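Local coordinates for protein integral membrane indolylacetylinositol arabinosyltransferase EmbC (Mycolicibacterium smegmatis, PDB 7BVE) that probably transfers arabinose units onto growing arabinan chains of the mycobacterial cell wall, as an integral membrane glycosyltransferase inhibited by ethambutol, at residues A[374-388]-A[572-584]. Residues are numbered along the deposited sequence; the frame is centred on the assembly and turned at random.
Sequences FWLPLNNGLRPEPII and WTHHFGVFAGLAG. With PO4 (phosphate ion), chain F.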
loop_
_atom_site.group_PDB
_atom_site.type_symbol
_atom_site.label_atom_id
_atom_site.label_comp_id
_atom_site.label_asym_id
_atom_site.label_seq_id
_atom_site.Cartn_x
_atom_site.Cartn_y
_atom_site.Cartn_z
ATOM N N PHE A 374 -12.340 -8.267 20.557
ATOM C CA PHE A 374 -13.007 -8.132 19.266
ATOM C C PHE A 374 -14.257 -7.265 19.295
ATOM O O PHE A 374 -14.527 -6.567 18.315
ATOM C CB PHE A 374 -13.369 -9.501 18.706
ATOM C CG PHE A 374 -12.330 -10.072 17.825
ATOM C CD1 PHE A 374 -12.320 -9.706 16.484
ATOM C CD2 PHE A 374 -11.369 -10.933 18.279
ATOM C CE1 PHE A 374 -11.392 -10.199 15.636
ATOM C CE2 PHE A 374 -10.432 -11.444 17.429
ATOM C CZ PHE A 374 -10.438 -11.068 16.096
ATOM N N TRP A 375 -15.027 -7.283 20.382
ATOM C CA TRP A 375 -16.299 -6.575 20.401
ATOM C C TRP A 375 -16.120 -5.072 20.497
ATOM O O TRP A 375 -16.848 -4.327 19.840
ATOM C CB TRP A 375 -17.158 -7.044 21.569
ATOM C CG TRP A 375 -18.528 -6.479 21.497
ATOM C CD1 TRP A 375 -18.987 -5.354 22.103
ATOM C CD2 TRP A 375 -19.628 -7.021 20.777
ATOM N NE1 TRP A 375 -20.300 -5.151 21.793
ATOM C CE2 TRP A 375 -20.717 -6.167 20.980
ATOM C CE3 TRP A 375 -19.794 -8.148 19.973
ATOM C CZ2 TRP A 375 -21.942 -6.395 20.406
ATOM C CZ3 TRP A 375 -21.012 -8.374 19.414
ATOM C CH2 TRP A 375 -22.075 -7.512 19.641
ATOM N N LEU A 376 -15.191 -4.599 21.338
ATOM C CA LEU A 376 -15.180 -3.172 21.656
ATOM C C LEU A 376 -14.706 -2.283 20.504
ATOM O O LEU A 376 -15.415 -1.313 20.194
ATOM C CB LEU A 376 -14.403 -2.925 22.955
ATOM C CG LEU A 376 -14.911 -3.577 24.238
ATOM C CD1 LEU A 376 -14.087 -3.096 25.396
ATOM C CD2 LEU A 376 -16.368 -3.327 24.489
ATOM N N PRO A 377 -13.580 -2.528 19.817
ATOM C CA PRO A 377 -13.230 -1.624 18.716
ATOM C C PRO A 377 -14.015 -1.814 17.430
ATOM O O PRO A 377 -13.883 -0.980 16.533
ATOM C CB PRO A 377 -11.757 -1.935 18.473
ATOM C CG PRO A 377 -11.595 -3.276 18.870
ATOM C CD PRO A 377 -12.462 -3.466 20.046
ATOM N N LEU A 378 -14.824 -2.861 17.292
ATOM C CA LEU A 378 -15.355 -3.235 15.990
ATOM C C LEU A 378 -16.866 -3.364 15.911
ATOM O O LEU A 378 -17.391 -3.374 14.794
ATOM C CB LEU A 378 -14.734 -4.561 15.527
ATOM C CG LEU A 378 -13.275 -4.545 15.081
ATOM C CD1 LEU A 378 -12.733 -5.933 14.966
ATOM C CD2 LEU A 378 -13.174 -3.867 13.750
ATOM N N ASN A 379 -17.590 -3.454 17.026
ATOM C CA ASN A 379 -19.019 -3.737 16.964
ATOM C C ASN A 379 -19.849 -2.759 17.783
ATOM O O ASN A 379 -20.874 -3.143 18.331
ATOM C CB ASN A 379 -19.324 -5.161 17.428
ATOM C CG ASN A 379 -18.786 -6.210 16.497
ATOM O OD1 ASN A 379 -18.737 -6.008 15.301
ATOM N ND2 ASN A 379 -18.423 -7.354 17.036
ATOM N N ASN A 380 -19.430 -1.503 17.913
ATOM C CA ASN A 380 -20.247 -0.516 18.625
ATOM C C ASN A 380 -20.974 0.395 17.636
ATOM O O ASN A 380 -20.706 1.587 17.529
ATOM C CB ASN A 380 -19.390 0.294 19.589
ATOM C CG ASN A 380 -20.221 1.058 20.596
ATOM O OD1 ASN A 380 -21.428 0.878 20.681
ATOM N ND2 ASN A 380 -19.585 1.945 21.332
ATOM N N GLY A 381 -21.928 -0.169 16.922
ATOM C CA GLY A 381 -22.628 0.607 15.928
ATOM C C GLY A 381 -23.843 -0.087 15.381
ATOM O O GLY A 381 -24.379 -1.013 15.989
ATOM N N LEU A 382 -24.271 0.374 14.211
ATOM C CA LEU A 382 -25.481 -0.098 13.557
ATOM C C LEU A 382 -25.202 -1.034 12.392
ATOM O O LEU A 382 -26.135 -1.416 11.688
ATOM C CB LEU A 382 -26.301 1.098 13.073
ATOM C CG LEU A 382 -26.786 2.032 14.172
ATOM C CD1 LEU A 382 -27.511 3.204 13.579
ATOM C CD2 LEU A 382 -27.679 1.281 15.102
ATOM N N ARG A 383 -23.947 -1.428 12.193
ATOM C CA ARG A 383 -23.558 -2.288 11.085
ATOM C C ARG A 383 -24.103 -3.708 11.278
ATOM O O ARG A 383 -24.565 -4.056 12.365
ATOM C CB ARG A 383 -22.033 -2.267 10.967
ATOM C CG ARG A 383 -21.546 -0.983 10.341
ATOM C CD ARG A 383 -20.088 -1.008 9.981
ATOM N NE ARG A 383 -19.789 -2.039 8.980
ATOM C CZ ARG A 383 -19.983 -1.886 7.680
ATOM N NH1 ARG A 383 -20.493 -0.758 7.207
ATOM N NH2 ARG A 383 -19.689 -2.866 6.848
ATOM N N PRO A 384 -24.108 -4.546 10.237
ATOM C CA PRO A 384 -24.614 -5.910 10.412
ATOM C C PRO A 384 -23.663 -6.873 11.105
ATOM O O PRO A 384 -24.008 -8.047 11.230
ATOM C CB PRO A 384 -24.876 -6.362 8.969
ATOM C CG PRO A 384 -23.964 -5.594 8.165
ATOM C CD PRO A 384 -23.902 -4.261 8.797
ATOM N N GLU A 385 -22.505 -6.426 11.575
ATOM C CA GLU A 385 -21.466 -7.269 12.162
ATOM C C GLU A 385 -21.881 -8.016 13.442
ATOM O O GLU A 385 -21.562 -9.210 13.548
ATOM C CB GLU A 385 -20.219 -6.414 12.412
ATOM C CG GLU A 385 -19.733 -5.647 11.209
ATOM C CD GLU A 385 -19.149 -6.533 10.161
ATOM O OE1 GLU A 385 -18.545 -7.546 10.543
ATOM O OE2 GLU A 385 -19.290 -6.224 8.963
ATOM N N PRO A 386 -22.582 -7.410 14.430
ATOM C CA PRO A 386 -23.068 -8.242 15.546
ATOM C C PRO A 386 -24.131 -9.256 15.168
ATOM O O PRO A 386 -24.192 -10.331 15.783
ATOM C CB PRO A 386 -23.621 -7.210 16.529
ATOM C CG PRO A 386 -23.885 -6.033 15.758
ATOM C CD PRO A 386 -22.829 -5.986 14.746
ATOM N N ILE A 387 -24.967 -8.942 14.176
ATOM C CA ILE A 387 -25.981 -9.880 13.699
ATOM C C ILE A 387 -25.316 -11.109 13.101
ATOM O O ILE A 387 -25.701 -12.247 13.383
ATOM C CB ILE A 387 -26.914 -9.199 12.677
ATOM C CG1 ILE A 387 -27.738 -8.079 13.305
ATOM C CG2 ILE A 387 -27.857 -10.192 12.052
ATOM C CD1 ILE A 387 -27.178 -6.695 13.101
ATOM N N ILE A 388 -24.265 -10.891 12.316
ATOM C CA ILE A 388 -23.565 -11.989 11.662
ATOM C C ILE A 388 -22.773 -12.808 12.676
ATOM O O ILE A 388 -22.731 -14.040 12.588
ATOM C CB ILE A 388 -22.684 -11.432 10.533
ATOM C CG1 ILE A 388 -23.558 -10.748 9.492
ATOM C CG2 ILE A 388 -21.929 -12.526 9.842
ATOM C CD1 ILE A 388 -22.794 -9.910 8.523
ATOM N N TRP A 572 -12.516 -3.726 3.654
ATOM C CA TRP A 572 -12.372 -2.832 4.788
ATOM C C TRP A 572 -11.898 -3.603 6.008
ATOM O O TRP A 572 -11.898 -4.833 6.039
ATOM C CB TRP A 572 -13.684 -2.115 5.098
ATOM C CG TRP A 572 -14.071 -1.169 4.042
ATOM C CD1 TRP A 572 -15.007 -1.357 3.079
ATOM C CD2 TRP A 572 -13.501 0.112 3.804
ATOM N NE1 TRP A 572 -15.069 -0.263 2.259
ATOM C CE2 TRP A 572 -14.149 0.655 2.683
ATOM C CE3 TRP A 572 -12.509 0.861 4.436
ATOM C CZ2 TRP A 572 -13.840 1.909 2.183
ATOM C CZ3 TRP A 572 -12.202 2.104 3.937
ATOM C CH2 TRP A 572 -12.866 2.617 2.823
ATOM N N THR A 573 -11.493 -2.852 7.022
ATOM C CA THR A 573 -10.933 -3.428 8.234
ATOM C C THR A 573 -12.011 -3.748 9.261
ATOM O O THR A 573 -11.857 -4.693 10.039
ATOM C CB THR A 573 -9.875 -2.471 8.797
ATOM O OG1 THR A 573 -8.935 -2.166 7.772
ATOM C CG2 THR A 573 -9.105 -3.092 9.922
ATOM N N HIS A 574 -13.137 -3.043 9.236
ATOM C CA HIS A 574 -14.236 -3.356 10.146
ATOM C C HIS A 574 -15.055 -4.565 9.732
ATOM O O HIS A 574 -16.074 -4.831 10.367
ATOM C CB HIS A 574 -15.164 -2.155 10.324
ATOM C CG HIS A 574 -15.626 -1.548 9.043
ATOM N ND1 HIS A 574 -14.953 -0.506 8.437
ATOM C CD2 HIS A 574 -16.674 -1.829 8.237
ATOM C CE1 HIS A 574 -15.584 -0.168 7.325
ATOM N NE2 HIS A 574 -16.621 -0.959 7.182
ATOM N N HIS A 575 -14.644 -5.301 8.706
ATOM C CA HIS A 575 -15.275 -6.568 8.388
ATOM C C HIS A 575 -14.729 -7.711 9.219
ATOM O O HIS A 575 -15.226 -8.832 9.091
ATOM C CB HIS A 575 -15.094 -6.897 6.913
ATOM C CG HIS A 575 -15.796 -5.954 5.994
ATOM N ND1 HIS A 575 -15.624 -5.981 4.630
ATOM C CD2 HIS A 575 -16.664 -4.947 6.241
ATOM C CE1 HIS A 575 -16.356 -5.034 4.076
ATOM N NE2 HIS A 575 -16.998 -4.392 5.033
ATOM N N PHE A 576 -13.712 -7.470 10.048
ATOM C CA PHE A 576 -13.225 -8.492 10.961
ATOM C C PHE A 576 -14.107 -8.658 12.183
ATOM O O PHE A 576 -13.834 -9.536 13.003
ATOM C CB PHE A 576 -11.804 -8.185 11.428
ATOM C CG PHE A 576 -10.749 -8.398 10.386
ATOM C CD1 PHE A 576 -10.369 -9.678 10.024
ATOM C CD2 PHE A 576 -10.078 -7.329 9.825
ATOM C CE1 PHE A 576 -9.386 -9.878 9.087
ATOM C CE2 PHE A 576 -9.089 -7.527 8.893
ATOM C CZ PHE A 576 -8.742 -8.800 8.530
ATOM N N GLY A 577 -15.155 -7.851 12.329
ATOM C CA GLY A 577 -16.046 -7.945 13.465
ATOM C C GLY A 577 -16.941 -9.163 13.476
ATOM O O GLY A 577 -17.623 -9.390 14.478
ATOM N N VAL A 578 -16.962 -9.947 12.392
ATOM C CA VAL A 578 -17.710 -11.201 12.353
ATOM C C VAL A 578 -17.053 -12.309 13.151
ATOM O O VAL A 578 -17.679 -13.351 13.369
ATOM C CB VAL A 578 -17.882 -11.709 10.908
ATOM C CG1 VAL A 578 -18.678 -10.738 10.104
ATOM C CG2 VAL A 578 -16.539 -11.907 10.260
ATOM N N PHE A 579 -15.807 -12.129 13.578
ATOM C CA PHE A 579 -15.074 -13.139 14.321
ATOM C C PHE A 579 -15.204 -12.971 15.820
ATOM O O PHE A 579 -14.439 -13.585 16.561
ATOM C CB PHE A 579 -13.598 -13.107 13.941
ATOM C CG PHE A 579 -13.325 -13.514 12.531
ATOM C CD1 PHE A 579 -13.296 -14.847 12.175
ATOM C CD2 PHE A 579 -13.079 -12.562 11.561
ATOM C CE1 PHE A 579 -13.042 -15.220 10.876
ATOM C CE2 PHE A 579 -12.826 -12.933 10.261
ATOM C CZ PHE A 579 -12.808 -14.259 9.922
ATOM N N ALA A 580 -16.140 -12.151 16.290
ATOM C CA ALA A 580 -16.238 -11.897 17.719
ATOM C C ALA A 580 -16.882 -13.046 18.478
ATOM O O ALA A 580 -16.718 -13.129 19.697
ATOM C CB ALA A 580 -17.014 -10.611 17.971
ATOM N N GLY A 581 -17.606 -13.929 17.797
ATOM C CA GLY A 581 -18.179 -15.094 18.446
ATOM C C GLY A 581 -17.234 -16.274 18.451
ATOM O O GLY A 581 -17.221 -17.068 19.393
ATOM N N LEU A 582 -16.435 -16.401 17.391
ATOM C CA LEU A 582 -15.450 -17.474 17.284
ATOM C C LEU A 582 -14.219 -17.213 18.127
ATOM O O LEU A 582 -13.452 -18.147 18.390
ATOM C CB LEU A 582 -15.023 -17.629 15.831
ATOM C CG LEU A 582 -16.132 -17.962 14.841
ATOM C CD1 LEU A 582 -15.597 -17.857 13.437
ATOM C CD2 LEU A 582 -16.698 -19.343 15.112
ATOM N N ALA A 583 -14.012 -15.963 18.548
ATOM C CA ALA A 583 -12.794 -15.611 19.268
ATOM C C ALA A 583 -12.813 -16.144 20.691
ATOM O O ALA A 583 -11.773 -16.547 21.212
ATOM C CB ALA A 583 -12.599 -14.113 19.269
ATOM N N GLY A 584 -13.979 -16.170 21.333
ATOM C CA GLY A 584 -14.063 -16.771 22.653
ATOM C C GLY A 584 -13.848 -18.272 22.619
ATOM O O GLY A 584 -13.232 -18.846 23.524
HETATM P P PO4 F . -20.004 -2.679 2.776
HETATM O O1 PO4 F . -20.850 -3.277 3.872
HETATM O O2 PO4 F . -19.056 -1.668 3.366
HETATM O O3 PO4 F . -19.227 -3.777 2.096
HETATM O O4 PO4 F . -20.884 -1.999 1.760
#
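R383 and H574 meet at about a right angle (planes 71° apart), with H574 CD2 over one face of the guanidinium and 3.2 Å from R383 NE. A bend in the arginine chain (chi3 62°) turns that face to H574 and brings NH2 to the imidazole edge, where it donates to O1 of a phosphate at 3.2 Å. NH1 is salt-bridged to D279, so two anions take different guanidinium nitrogens; the phosphate also bonds T570. The E385 carboxylate runs nearly parallel to the H575 ring, 9° between the planes; OE2, 4.0 Å from H575 CD2, has a weak hydrogen bond with T427 and a long salt bridge to R383 NH2. OE1 sits 3.2 Å from V578 CG1, and V578 lies alongside I388.

G577 lets the backbones come close between L378 and E385, and N379 ND2 reaches G577 O in a weak hydrogen bond of 3.4 Å. F374 packs CB on A580, CD2 on A583 CB (3.6 Å) and CE1 against F579 CB. This buried junction of the ends of helices 361-378 and 385-405, and their turn, with the lead into helix 582-592 belongs to the GT-C membrane domain; R383 takes it into the ethambutol pocket, which W572 also lines.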